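Local coordinates for alternansucrase (Leuconostoc mesenteroides, PDB 6HVG), which belongs to glycoside hydrolase family 70, with a TIM-barrel-type domain and choline-binding-type repeats on both sides of it in the sequence, at residues Ser397-Lys400 with Ser401-Glu404; Gln538-Ser541 with His542-Asn546; Thr547-Gly550 with Asn551-Leu555; Thr1185-Val1188 with Asn1189-Tyr1192; Ile1273-Thr1276 with Asn1277-Phe1280. One frame throughout, in Å; residues are numbered along the deposited sequence.

From the N terminus, contact 1 comes first, closing a turn within the loop between helix 390-393 and strand 415-416. Contacts 2 and 3 follow in series within the long loop from strand 534-537 to strand 580-582. They touch through Asp-539 and Arg-553. Contact 4 closes the end of the loop that leads into strand 1190-1197, and it meets contact 2 through Arg-543 and Asn-1189. Contact 5 closes a turn between strands 1248-1252 and 1291-1292. It returns to pack on contact 1, where Ile-1273 meets Phe-403. None of the five nests within or crosses another. Contacts 2, 3 and 4 gather round one six-stranded antiparallel sheet.

Contact 1 (Ser397-Lys400 with Ser401-Glu404); sequences SYDK and SSFE
Asp-399 holds its CG between its backbone N and carbonyl carbon (chi1 54°), and this swings OD1 toward Ser-401. Asp-399 OD1 lies 3.4 Å from Ser-401 CB. The two residues belong to a beta turn that runs from Asp-399 to Ser-402. The turn is loosely bonded. Ser-402 N reaches Asp-399 O in a weak hydrogen bond of 3.2 Å. Phe-403 N makes a second weak bond to the same oxygen, and Ser-401 N makes a weak one to Asp-399 OD1. The other carboxylate oxygen is held from the N-terminal side. Ser-397 OG donates to Asp-399 OD2 over 2.8 Å, from above the carboxylate plane. Ser-397 CB also faces the Ser-402 side chain.

The Phe-403 ring turns its edge to the turn, with Asp-399 O in the ring plane. Outside the turn, the ring packs on Ile-1273 and Leu-1281. Backbone bonds of Ser-402 to Arg-417 and of Glu-404 to Trp-415 set the loop beside strand 415-416 and the residue after it. Phe-403 CE2 comes within 3.6 Å of Ser-397 O, which lies obliquely to the ring.

Contact 2 (Gln538-Ser541 with His542-Asn546); sequences QDDS and HRTPN
Asp-540 OD2 is gripped by two nitrogens of Arg-543 in a side-on salt bridge. The pair spans an alpha turn, a five-residue turn closed from Thr-544 N to Asp-540 O. Arg-543 NE is 2.8 Å from Asp-540 OD2 and meets its syn lone pair. Arg-543 NH2 bonds to the same oxygen over 3.1 Å, from above the carboxylate plane. Both bonds lie close to the guanidinium plane, while the carboxylate plane is turned 49° from it. Asp-540 has its CG anti to the backbone N (chi1 176°), which sets the carboxylate beside the turn. The Arg-543 chain bends at chi3 (-63°) to bring NE back to it. The other carboxylate oxygen, OD1, accepts a weak bond from Arg-543 N.

The closing bond of the turn, Thr-544 N to Asp-540 O, measures 2.9 Å. Thr-544 CG2 packs across Asp-540 CB at 3.6 Å. The Thr-544 hydroxyl bonds to Val-1169 O.

Further out, Thr-1171 OG1 gives OD2 another partner, and Arg-543 NH2 also bonds to Asn-1189 O. These bonds tie the turn to strand 1166-1175 and to the residue just before strand 1190-1197. One water joins Gln-538 O, Asp-540 N and Thr-544 O. Pro-545 CB lies 3.5 Å from Ser-541 O.

Contact 3 (Thr547-Gly550 with Asn551-Leu555); sequences TDSG and NNRKL
Thr-547 O takes two N-H groups from Arg-553. Arg-553 NH2 donates over 2.6 Å to Thr-547 O, nearly in line with the carbonyl bond but tilted from the guanidinium plane. NH1 adds a weak bond to the same oxygen. Between the two residues lies an Asx turn, in which Asp-548 OD1 accepts from Gly-550 N at 2.8 Å. Gly-550, Asn-551 and Arg-553 have positive phi, and the chain bends between Ser-549 and Asn-552.

Arg-553 runs extended from CG to NE and passes along Ser-549. Ser-549 CB lies over one guanidinium face, 3.6 Å from Arg-553 CZ. With chi1 at 83°, Ser-549 OG turns to Asn-552 N and accepts from it at 3.1 Å. Ser-549 OG also bonds to Asp-539 OD1. That same Asp-539 oxygen forms a salt bridge with Arg-553 NH1, so one carboxylate oxygen links the two side chains.

Arg-553 NE and NH2 have further partners in Met-1248 O, at the start of strand 1248-1252, and Ala-1245 O, in the loop before it. The arginine side chain is about 10 Å from the bound calcium ion. The Asn-552 amide folds back toward the first part of the loop. Asn-552 ND2 donates to Ser-549 O and lies 3.6 Å from Gly-550 O.

Contact 4 (Thr1185-Val1188 with Asn1189-Tyr1192); sequences TDFV and NLLY
Phe-1187 is the centre of an inverse gamma turn, and Leu-1190 lays a methyl over one face of its ring only three residues on. This is a CH-pi contact. Leu-1190 CD1 stands 4.1 Å from the centroid of the Phe-1187 ring, 15° off the ring normal. The gamma turn itself is closed by a weak bond from Val-1188 N to Asp-1186 O. Overlapping it, an ST turn forms where Thr-1185 OG1 accepts from Phe-1187 N at 3.0 Å.

A chi1 of -156° carries the Phe-1187 ring along the chain toward Tyr-1192. The two rings meet obliquely, with planes at 56°. Phe-1187 CZ touches Tyr-1192 CD1 at 3.5 Å, and this tyrosine atom lies at the phenylalanine edge. The far end of the tyrosine is held elsewhere: its OH bonds to Glu-520 OE2 and to Leu-1254 N.

Asn-1189 links the two halves with positive phi. It and Leu-1190 both face Ala-1172, which makes a G1 beta bulge. Asn-1189 ND2 lies 3.5 Å from Val-1188 CG1. The other leucine methyl, Leu-1190 CD2, lies near Val-1188 O.

The bulge begins strand 1190-1197, an outermost strand of the antiparallel sheet. Backbone bonds join Leu-1190 to Ala-1172 and Tyr-1192 to Val-1170 on strand 1166-1175. Phe-1187 and Tyr-1192 both pack on Leu-535 of strand 534-537, the next strand in the sheet.

Contact 5 (Ile1273-Thr1276 with Asn1277-Phe1280); sequences IAKT and NEVF
The flat carboxylate of Glu-1278 has the aliphatic chain of Lys-1275 along one side of its plane, with CB, CD and NZ all on that side. Lys-1275 CD lies 3.7 Å from Glu-1278 OE2. Lys-1275 CB is equally close, 3.7 Å, to Glu-1278 CG. The charged ends stay further apart. Lys-1275 NZ is 4.1 Å from Glu-1278 OE2, beyond a salt bridge, so any attraction is likely to be modest at this exposed site.

A chi1 of 51° folds Glu-1278 back over Lys-1275, and Glu-1278 CG comes within 3.5 Å of Lys-1275 O. The same oxygen accepts from Glu-1278 N at 3.0 Å. That bond is straight at the hydrogen (165°), but the donor sits above the carbonyl plane and not on a lone pair.

Val-1279 CG2 lies 3.7 Å from Lys-1275 O and 4.3 Å from Ile-1273 CA.

Beyond the two segments, the Phe-1280 ring stacks with Tyr-1309 and also meets Phe-1271. Backbone bonds run from Ile-1273 to Gly-408 and from Phe-1280 to Asn-1272. The bond from Glu-1278 N to Lys-1275 O, with Thr-1276 and Asn-1277 at the corners, is that of a type I beta turn on the protein surface.

Contact 1 (Ser397-Lys400 with Ser401-Glu404)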
loop_
_atom_site.group_PDB
_atom_site.type_symbol
_atom_site.label_atom_id
_atom_site.label_comp_id
_atom_site.label_asym_id
_atom_site.label_seq_id
_atom_site.Cartn_x
_atom_site.Cartn_y
_atom_site.Cartn_z
ATOM N N SER A 397 2.159 44.854 15.278
ATOM C CA SER A 397 1.017 45.044 14.423
ATOM C C SER A 397 0.210 43.749 14.442
ATOM O O SER A 397 0.778 42.659 14.641
ATOM C CB SER A 397 1.517 45.334 13.009
ATOM O OG SER A 397 0.492 45.792 12.169
ATOM N N TYR A 398 -1.104 43.862 14.228
ATOM C CA TYR A 398 -1.986 42.685 14.179
ATOM C C TYR A 398 -2.407 42.368 12.740
ATOM O O TYR A 398 -3.581 42.486 12.381
ATOM C CB TYR A 398 -3.214 42.898 15.068
ATOM C CG TYR A 398 -2.914 43.531 16.413
ATOM C CD1 TYR A 398 -1.787 43.170 17.143
ATOM C CD2 TYR A 398 -3.781 44.463 16.976
ATOM C CE1 TYR A 398 -1.515 43.739 18.384
ATOM C CE2 TYR A 398 -3.523 45.030 18.222
ATOM C CZ TYR A 398 -2.379 44.672 18.920
ATOM O OH TYR A 398 -2.082 45.234 20.143
ATOM N N ASP A 399 -1.442 41.958 11.919
ATOM C CA ASP A 399 -1.678 41.739 10.485
ATOM C C ASP A 399 -0.526 40.964 9.835
ATOM O O ASP A 399 0.429 40.584 10.507
ATOM C CB ASP A 399 -1.915 43.080 9.753
ATOM C CG ASP A 399 -0.793 44.088 9.978
ATOM O OD1 ASP A 399 0.355 43.665 10.250
ATOM O OD2 ASP A 399 -1.075 45.306 9.900
ATOM N N LYS A 400 -0.629 40.728 8.528
ATOM C CA LYS A 400 0.341 39.907 7.811
ATOM C C LYS A 400 1.761 40.477 7.812
ATOM O O LYS A 400 2.714 39.722 7.612
ATOM C CB LYS A 400 -0.131 39.670 6.380
ATOM C CG LYS A 400 -1.433 38.886 6.303
ATOM C CD LYS A 400 -1.796 38.413 4.900
ATOM C CE LYS A 400 -3.102 37.622 4.933
ATOM N NZ LYS A 400 -3.361 36.810 3.718
ATOM N N SER A 401 1.915 41.782 8.057
ATOM C CA SER A 401 3.257 42.387 8.164
ATOM C C SER A 401 4.060 41.776 9.293
ATOM O O SER A 401 5.186 41.325 9.094
ATOM C CB SER A 401 3.178 43.889 8.412
ATOM O OG SER A 401 2.676 44.553 7.276
ATOM N N SER A 402 3.455 41.761 10.476
ATOM C CA SER A 402 4.142 41.363 11.711
ATOM C C SER A 402 4.022 39.882 12.068
ATOM O O SER A 402 4.599 39.458 13.066
ATOM C CB SER A 402 3.631 42.211 12.879
ATOM O OG SER A 402 4.045 43.542 12.722
ATOM N N PHE A 403 3.286 39.108 11.266
ATOM C CA PHE A 403 3.077 37.673 11.538
ATOM C C PHE A 403 3.289 36.811 10.305
ATOM O O PHE A 403 2.625 37.016 9.298
ATOM C CB PHE A 403 1.638 37.438 12.002
ATOM C CG PHE A 403 1.394 37.720 13.459
ATOM C CD1 PHE A 403 1.847 36.849 14.414
ATOM C CD2 PHE A 403 0.666 38.842 13.855
ATOM C CE1 PHE A 403 1.605 37.098 15.741
ATOM C CE2 PHE A 403 0.415 39.091 15.178
ATOM C CZ PHE A 403 0.883 38.215 16.125
ATOM N N GLU A 404 4.187 35.835 10.389
ATOM C CA GLU A 404 4.299 34.817 9.343
ATOM C C GLU A 404 3.065 33.944 9.427
ATOM O O GLU A 404 2.669 33.535 10.518
ATOM C CB GLU A 404 5.573 33.972 9.512
ATOM C CG GLU A 404 6.869 34.716 9.167
ATOM C CD GLU A 404 8.130 33.915 9.464
ATOM O OE1 GLU A 404 8.047 32.778 9.978
ATOM O OE2 GLU A 404 9.229 34.415 9.150
#

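Contact 2 (Gln538-Ser541 with His542-Asn546)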
loop_
_atom_site.group_PDB
_atom_site.type_symbol
_atom_site.label_atom_id
_atom_site.label_comp_id
_atom_site.label_asym_id
_atom_site.label_seq_id
_atom_site.Cartn_x
_atom_site.Cartn_y
_atom_site.Cartn_z
ATOM N N GLN A 538 -12.735 19.637 3.058
ATOM C CA GLN A 538 -14.161 19.925 3.257
ATOM C C GLN A 538 -14.559 21.308 2.766
ATOM O O GLN A 538 -13.732 22.208 2.676
ATOM C CB GLN A 538 -14.515 19.772 4.725
ATOM C CG GLN A 538 -14.033 18.474 5.353
ATOM C CD GLN A 538 -14.676 17.238 4.759
ATOM O OE1 GLN A 538 -15.878 17.182 4.546
ATOM N NE2 GLN A 538 -13.860 16.239 4.472
ATOM N N ASP A 539 -15.836 21.448 2.419
ATOM C CA ASP A 539 -16.432 22.747 2.057
ATOM C C ASP A 539 -16.829 23.472 3.315
ATOM O O ASP A 539 -17.821 23.110 3.939
ATOM C CB ASP A 539 -17.671 22.563 1.176
ATOM C CG ASP A 539 -17.338 22.066 -0.216
ATOM O OD1 ASP A 539 -16.158 22.097 -0.623
ATOM O OD2 ASP A 539 -18.278 21.665 -0.919
ATOM N N ASP A 540 -16.064 24.510 3.661
ATOM C CA ASP A 540 -16.221 25.215 4.920
ATOM C C ASP A 540 -16.028 26.718 4.671
ATOM O O ASP A 540 -14.954 27.281 4.913
ATOM C CB ASP A 540 -15.216 24.643 5.925
ATOM C CG ASP A 540 -15.213 25.363 7.274
ATOM O OD1 ASP A 540 -16.122 26.195 7.561
ATOM O OD2 ASP A 540 -14.281 25.055 8.057
ATOM N N SER A 541 -17.097 27.347 4.179
ATOM C CA SER A 541 -17.105 28.768 3.833
ATOM C C SER A 541 -16.843 29.740 5.013
ATOM O O SER A 541 -16.346 30.843 4.793
ATOM C CB SER A 541 -18.435 29.113 3.184
ATOM O OG SER A 541 -19.505 28.799 4.056
ATOM N N HIS A 542 -17.148 29.342 6.252
ATOM C CA HIS A 542 -16.884 30.204 7.406
ATOM C C HIS A 542 -15.375 30.379 7.701
ATOM O O HIS A 542 -14.897 31.502 7.865
ATOM C CB HIS A 542 -17.612 29.692 8.651
ATOM C CG HIS A 542 -17.615 30.674 9.787
ATOM N ND1 HIS A 542 -16.847 30.509 10.927
ATOM C CD2 HIS A 542 -18.263 31.859 9.940
ATOM C CE1 HIS A 542 -17.025 31.541 11.732
ATOM N NE2 HIS A 542 -17.877 32.376 11.156
ATOM N N ARG A 543 -14.631 29.276 7.748
ATOM C CA ARG A 543 -13.231 29.301 8.169
ATOM C C ARG A 543 -12.213 29.263 7.039
ATOM O O ARG A 543 -11.092 29.759 7.196
ATOM C CB ARG A 543 -12.945 28.122 9.084
ATOM C CG ARG A 543 -13.708 28.171 10.401
ATOM C CD ARG A 543 -13.306 27.044 11.329
ATOM N NE ARG A 543 -13.641 25.764 10.732
ATOM C CZ ARG A 543 -13.418 24.585 11.291
ATOM N NH1 ARG A 543 -12.868 24.485 12.487
ATOM N NH2 ARG A 543 -13.750 23.486 10.632
ATOM N N THR A 544 -12.579 28.685 5.901
ATOM C CA THR A 544 -11.591 28.395 4.866
ATOM C C THR A 544 -12.225 28.530 3.474
ATOM O O THR A 544 -12.210 27.612 2.665
ATOM C CB THR A 544 -10.945 27.013 5.138
ATOM O OG1 THR A 544 -9.944 26.754 4.171
ATOM C CG2 THR A 544 -11.943 25.913 5.088
ATOM N N PRO A 545 -12.782 29.712 3.193
ATOM C CA PRO A 545 -13.555 29.902 1.970
ATOM C C PRO A 545 -12.741 29.764 0.654
ATOM O O PRO A 545 -13.313 29.397 -0.359
ATOM C CB PRO A 545 -14.123 31.315 2.136
ATOM C CG PRO A 545 -13.118 32.019 2.978
ATOM C CD PRO A 545 -12.537 30.986 3.897
ATOM N N ASN A 546 -11.440 30.057 0.667
ATOM C CA ASN A 546 -10.601 29.910 -0.547
ATOM C C ASN A 546 -10.554 28.470 -1.039
ATOM O O ASN A 546 -10.344 28.194 -2.216
ATOM C CB ASN A 546 -9.155 30.370 -0.285
ATOM C CG ASN A 546 -9.072 31.810 0.187
ATOM O OD1 ASN A 546 -10.048 32.555 0.120
ATOM N ND2 ASN A 546 -7.905 32.205 0.640
HETATM O O HOH W 1 -13.474 24.941 2.451
#

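Contact 3 (Thr547-Gly550 with Asn551-Leu555)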
loop_
_atom_site.group_PDB
_atom_site.type_symbol
_atom_site.label_atom_id
_atom_site.label_comp_id
_atom_site.label_asym_id
_atom_site.label_seq_id
_atom_site.Cartn_x
_atom_site.Cartn_y
_atom_site.Cartn_z
ATOM N N THR A 547 -10.753 27.562 -0.094
ATOM C CA THR A 547 -10.641 26.137 -0.275
ATOM C C THR A 547 -11.980 25.471 -0.567
ATOM O O THR A 547 -12.040 24.276 -0.812
ATOM C CB THR A 547 -10.026 25.583 1.001
ATOM O OG1 THR A 547 -8.626 25.914 0.982
ATOM C CG2 THR A 547 -10.227 24.069 1.133
ATOM N N ASP A 548 -13.054 26.249 -0.582
ATOM C CA ASP A 548 -14.396 25.718 -0.773
ATOM C C ASP A 548 -14.505 25.307 -2.244
ATOM O O ASP A 548 -14.067 26.037 -3.125
ATOM C CB ASP A 548 -15.417 26.788 -0.389
ATOM C CG ASP A 548 -16.828 26.284 -0.319
ATOM O OD1 ASP A 548 -17.295 25.693 -1.293
ATOM O OD2 ASP A 548 -17.498 26.515 0.704
ATOM N N SER A 549 -15.092 24.144 -2.501
ATOM C CA SER A 549 -15.215 23.628 -3.868
ATOM C C SER A 549 -16.547 23.934 -4.569
ATOM O O SER A 549 -16.769 23.498 -5.682
ATOM C CB SER A 549 -15.017 22.122 -3.842
ATOM O OG SER A 549 -16.219 21.444 -3.505
ATOM N N GLY A 550 -17.443 24.647 -3.912
ATOM C CA GLY A 550 -18.733 24.971 -4.492
ATOM C C GLY A 550 -19.636 23.774 -4.626
ATOM O O GLY A 550 -20.309 23.623 -5.643
ATOM N N ASN A 551 -19.658 22.940 -3.585
ATOM C CA ASN A 551 -20.454 21.712 -3.507
ATOM C C ASN A 551 -20.139 20.690 -4.599
ATOM O O ASN A 551 -21.024 20.103 -5.207
ATOM C CB ASN A 551 -21.955 22.010 -3.434
ATOM C CG ASN A 551 -22.750 20.841 -2.837
ATOM O OD1 ASN A 551 -22.233 20.075 -2.011
ATOM N ND2 ASN A 551 -24.001 20.684 -3.272
ATOM N N ASN A 552 -18.848 20.477 -4.815
ATOM C CA ASN A 552 -18.367 19.458 -5.714
ATOM C C ASN A 552 -17.774 18.376 -4.816
ATOM O O ASN A 552 -18.401 17.989 -3.834
ATOM C CB ASN A 552 -17.364 20.060 -6.684
ATOM C CG ASN A 552 -18.036 20.951 -7.707
ATOM O OD1 ASN A 552 -18.823 20.482 -8.520
ATOM N ND2 ASN A 552 -17.730 22.230 -7.674
ATOM N N ARG A 553 -16.586 17.878 -5.147
ATOM C CA ARG A 553 -15.954 16.803 -4.393
ATOM C C ARG A 553 -16.841 15.575 -4.138
ATOM O O ARG A 553 -16.934 15.104 -3.011
ATOM C CB ARG A 553 -15.424 17.333 -3.058
ATOM C CG ARG A 553 -14.373 18.425 -3.196
ATOM C CD ARG A 553 -14.010 18.951 -1.839
ATOM N NE ARG A 553 -12.853 19.837 -1.892
ATOM C CZ ARG A 553 -12.747 20.993 -1.241
ATOM N NH1 ARG A 553 -13.736 21.423 -0.467
ATOM N NH2 ARG A 553 -11.641 21.716 -1.368
ATOM N N LYS A 554 -17.468 15.048 -5.185
ATOM C CA LYS A 554 -18.116 13.727 -5.123
ATOM C C LYS A 554 -17.047 12.663 -5.211
ATOM O O LYS A 554 -16.339 12.565 -6.215
ATOM C CB LYS A 554 -19.103 13.521 -6.261
ATOM C CG LYS A 554 -20.225 14.547 -6.273
ATOM C CD LYS A 554 -20.776 14.739 -7.662
ATOM C CE LYS A 554 -21.719 15.934 -7.755
ATOM N NZ LYS A 554 -23.106 15.481 -7.496
ATOM N N LEU A 555 -16.930 11.879 -4.154
ATOM C CA LEU A 555 -15.874 10.902 -4.052
ATOM C C LEU A 555 -16.330 9.528 -4.484
ATOM O O LEU A 555 -17.484 9.150 -4.265
ATOM C CB LEU A 555 -15.427 10.842 -2.613
ATOM C CG LEU A 555 -14.946 12.169 -1.995
ATOM C CD1 LEU A 555 -14.427 11.968 -0.573
ATOM C CD2 LEU A 555 -13.888 12.858 -2.823
#

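Contact 4 (Thr1185-Val1188 with Asn1189-Tyr1192)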
loop_
_atom_site.group_PDB
_atom_site.type_symbol
_atom_site.label_atom_id
_atom_site.label_comp_id
_atom_site.label_asym_id
_atom_site.label_seq_id
_atom_site.Cartn_x
_atom_site.Cartn_y
_atom_site.Cartn_z
ATOM N N THR A 1185 -11.115 8.330 14.931
ATOM C CA THR A 1185 -10.260 9.470 14.679
ATOM C C THR A 1185 -10.825 10.744 15.292
ATOM O O THR A 1185 -12.017 11.058 15.166
ATOM C CB THR A 1185 -9.997 9.730 13.165
ATOM O OG1 THR A 1185 -9.001 10.745 13.018
ATOM C CG2 THR A 1185 -11.271 10.226 12.461
ATOM N N ASP A 1186 -9.928 11.491 15.924
ATOM C CA ASP A 1186 -10.252 12.822 16.414
ATOM C C ASP A 1186 -10.029 13.834 15.314
ATOM O O ASP A 1186 -10.416 14.985 15.466
ATOM C CB ASP A 1186 -9.374 13.206 17.621
ATOM C CG ASP A 1186 -9.323 12.120 18.667
ATOM O OD1 ASP A 1186 -10.390 11.486 18.888
ATOM O OD2 ASP A 1186 -8.216 11.891 19.227
ATOM N N PHE A 1187 -9.382 13.415 14.227
ATOM C CA PHE A 1187 -9.092 14.301 13.115
ATOM C C PHE A 1187 -10.325 14.455 12.224
ATOM O O PHE A 1187 -10.466 13.778 11.217
ATOM C CB PHE A 1187 -7.901 13.777 12.339
ATOM C CG PHE A 1187 -7.167 14.832 11.548
ATOM C CD1 PHE A 1187 -7.822 15.619 10.604
ATOM C CD2 PHE A 1187 -5.804 15.012 11.729
ATOM C CE1 PHE A 1187 -7.126 16.549 9.858
ATOM C CE2 PHE A 1187 -5.114 15.933 10.972
ATOM C CZ PHE A 1187 -5.776 16.705 10.041
ATOM N N VAL A 1188 -11.226 15.347 12.628
ATOM C CA VAL A 1188 -12.432 15.644 11.886
ATOM C C VAL A 1188 -12.609 17.151 11.768
ATOM O O VAL A 1188 -12.520 17.871 12.763
ATOM C CB VAL A 1188 -13.641 15.006 12.571
ATOM C CG1 VAL A 1188 -14.918 15.255 11.784
ATOM C CG2 VAL A 1188 -13.416 13.512 12.719
ATOM N N ASN A 1189 -12.850 17.622 10.546
ATOM C CA ASN A 1189 -13.038 19.036 10.249
ATOM C C ASN A 1189 -12.027 19.963 10.917
ATOM O O ASN A 1189 -12.402 21.021 11.397
ATOM C CB ASN A 1189 -14.453 19.456 10.601
ATOM C CG ASN A 1189 -15.499 18.712 9.784
ATOM O OD1 ASN A 1189 -15.479 18.716 8.571
ATOM N ND2 ASN A 1189 -16.436 18.105 10.454
ATOM N N LEU A 1190 -10.752 19.570 10.926
ATOM C CA LEU A 1190 -9.665 20.394 11.499
ATOM C C LEU A 1190 -8.937 21.215 10.440
ATOM O O LEU A 1190 -8.854 20.816 9.282
ATOM C CB LEU A 1190 -8.613 19.533 12.206
ATOM C CG LEU A 1190 -9.116 18.577 13.288
ATOM C CD1 LEU A 1190 -7.927 17.896 13.944
ATOM C CD2 LEU A 1190 -9.948 19.293 14.324
ATOM N N LEU A 1191 -8.405 22.360 10.844
ATOM C CA LEU A 1191 -7.662 23.197 9.923
ATOM C C LEU A 1191 -6.257 22.628 9.790
ATOM O O LEU A 1191 -5.629 22.197 10.767
ATOM C CB LEU A 1191 -7.639 24.674 10.358
ATOM C CG LEU A 1191 -8.974 25.427 10.478
ATOM C CD1 LEU A 1191 -8.764 26.931 10.330
ATOM C CD2 LEU A 1191 -10.022 24.971 9.485
ATOM N N TYR A 1192 -5.776 22.637 8.552
ATOM C CA TYR A 1192 -4.539 21.957 8.189
ATOM C C TYR A 1192 -3.864 22.770 7.115
ATOM O O TYR A 1192 -4.543 23.371 6.285
ATOM C CB TYR A 1192 -4.867 20.573 7.642
ATOM C CG TYR A 1192 -3.721 19.610 7.598
ATOM C CD1 TYR A 1192 -3.367 18.887 8.711
ATOM C CD2 TYR A 1192 -3.041 19.372 6.428
ATOM C CE1 TYR A 1192 -2.328 17.977 8.675
ATOM C CE2 TYR A 1192 -2.005 18.472 6.377
ATOM C CZ TYR A 1192 -1.651 17.774 7.502
ATOM O OH TYR A 1192 -0.601 16.876 7.450
#

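Contact 5 (Ile1273-Thr1276 with Asn1277-Phe1280)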
loop_
_atom_site.group_PDB
_atom_site.type_symbol
_atom_site.label_atom_id
_atom_site.label_comp_id
_atom_site.label_asym_id
_atom_site.label_seq_id
_atom_site.Cartn_x
_atom_site.Cartn_y
_atom_site.Cartn_z
ATOM N N ILE A 1273 -5.351 36.861 11.463
ATOM C CA ILE A 1273 -4.913 38.264 11.330
ATOM C C ILE A 1273 -5.128 38.866 9.929
ATOM O O ILE A 1273 -4.555 39.897 9.605
ATOM C CB ILE A 1273 -3.416 38.383 11.652
ATOM C CG1 ILE A 1273 -2.653 37.289 10.910
ATOM C CG2 ILE A 1273 -3.178 38.301 13.155
ATOM C CD1 ILE A 1273 -1.287 37.703 10.454
ATOM N N ALA A 1274 -5.965 38.240 9.106
ATOM C CA ALA A 1274 -6.073 38.612 7.692
ATOM C C ALA A 1274 -6.767 39.953 7.501
ATOM O O ALA A 1274 -6.281 40.813 6.761
ATOM C CB ALA A 1274 -6.793 37.524 6.908
ATOM N N LYS A 1275 -7.896 40.123 8.178
ATOM C CA LYS A 1275 -8.665 41.355 8.103
ATOM C C LYS A 1275 -8.754 41.986 9.485
ATOM O O LYS A 1275 -9.150 41.326 10.449
ATOM C CB LYS A 1275 -10.063 41.071 7.565
ATOM C CG LYS A 1275 -10.077 40.524 6.150
ATOM C CD LYS A 1275 -11.500 40.295 5.670
ATOM C CE LYS A 1275 -11.555 39.247 4.571
ATOM N NZ LYS A 1275 -12.926 38.683 4.420
ATOM N N THR A 1276 -8.394 43.270 9.562
ATOM C CA THR A 1276 -8.352 44.031 10.827
ATOM C C THR A 1276 -9.669 44.042 11.641
ATOM O O THR A 1276 -9.634 44.246 12.862
ATOM C CB THR A 1276 -7.848 45.493 10.611
ATOM O OG1 THR A 1276 -8.407 46.050 9.412
ATOM C CG2 THR A 1276 -6.319 45.536 10.505
ATOM N N ASN A 1277 -10.811 43.811 10.979
ATOM C CA ASN A 1277 -12.118 43.772 11.669
ATOM C C ASN A 1277 -12.477 42.418 12.325
ATOM O O ASN A 1277 -13.490 42.316 13.015
ATOM C CB ASN A 1277 -13.253 44.241 10.723
ATOM C CG ASN A 1277 -13.387 45.767 10.671
ATOM O OD1 ASN A 1277 -13.262 46.380 9.610
ATOM N ND2 ASN A 1277 -13.633 46.384 11.821
ATOM N N GLU A 1278 -11.648 41.393 12.118
ATOM C CA GLU A 1278 -11.922 40.055 12.640
ATOM C C GLU A 1278 -10.631 39.372 13.122
ATOM O O GLU A 1278 -10.406 38.179 12.896
ATOM C CB GLU A 1278 -12.640 39.228 11.568
ATOM C CG GLU A 1278 -11.942 39.226 10.213
ATOM C CD GLU A 1278 -12.666 38.379 9.174
ATOM O OE1 GLU A 1278 -13.921 38.368 9.193
ATOM O OE2 GLU A 1278 -11.982 37.729 8.336
ATOM N N VAL A 1279 -9.797 40.150 13.807
ATOM C CA VAL A 1279 -8.557 39.659 14.383
ATOM C C VAL A 1279 -8.862 38.823 15.615
ATOM O O VAL A 1279 -9.723 39.170 16.401
ATOM C CB VAL A 1279 -7.600 40.828 14.733
ATOM C CG1 VAL A 1279 -6.507 40.419 15.718
ATOM C CG2 VAL A 1279 -6.954 41.338 13.458
ATOM N N PHE A 1280 -8.154 37.717 15.769
ATOM C CA PHE A 1280 -8.189 36.947 17.002
ATOM C C PHE A 1280 -6.761 36.543 17.321
ATOM O O PHE A 1280 -6.145 35.799 16.553
ATOM C CB PHE A 1280 -9.082 35.723 16.861
ATOM C CG PHE A 1280 -9.264 34.948 18.133
ATOM C CD1 PHE A 1280 -10.002 35.475 19.183
ATOM C CD2 PHE A 1280 -8.714 33.684 18.289
ATOM C CE1 PHE A 1280 -10.172 34.771 20.371
ATOM C CE2 PHE A 1280 -8.888 32.966 19.471
ATOM C CZ PHE A 1280 -9.626 33.510 20.511
#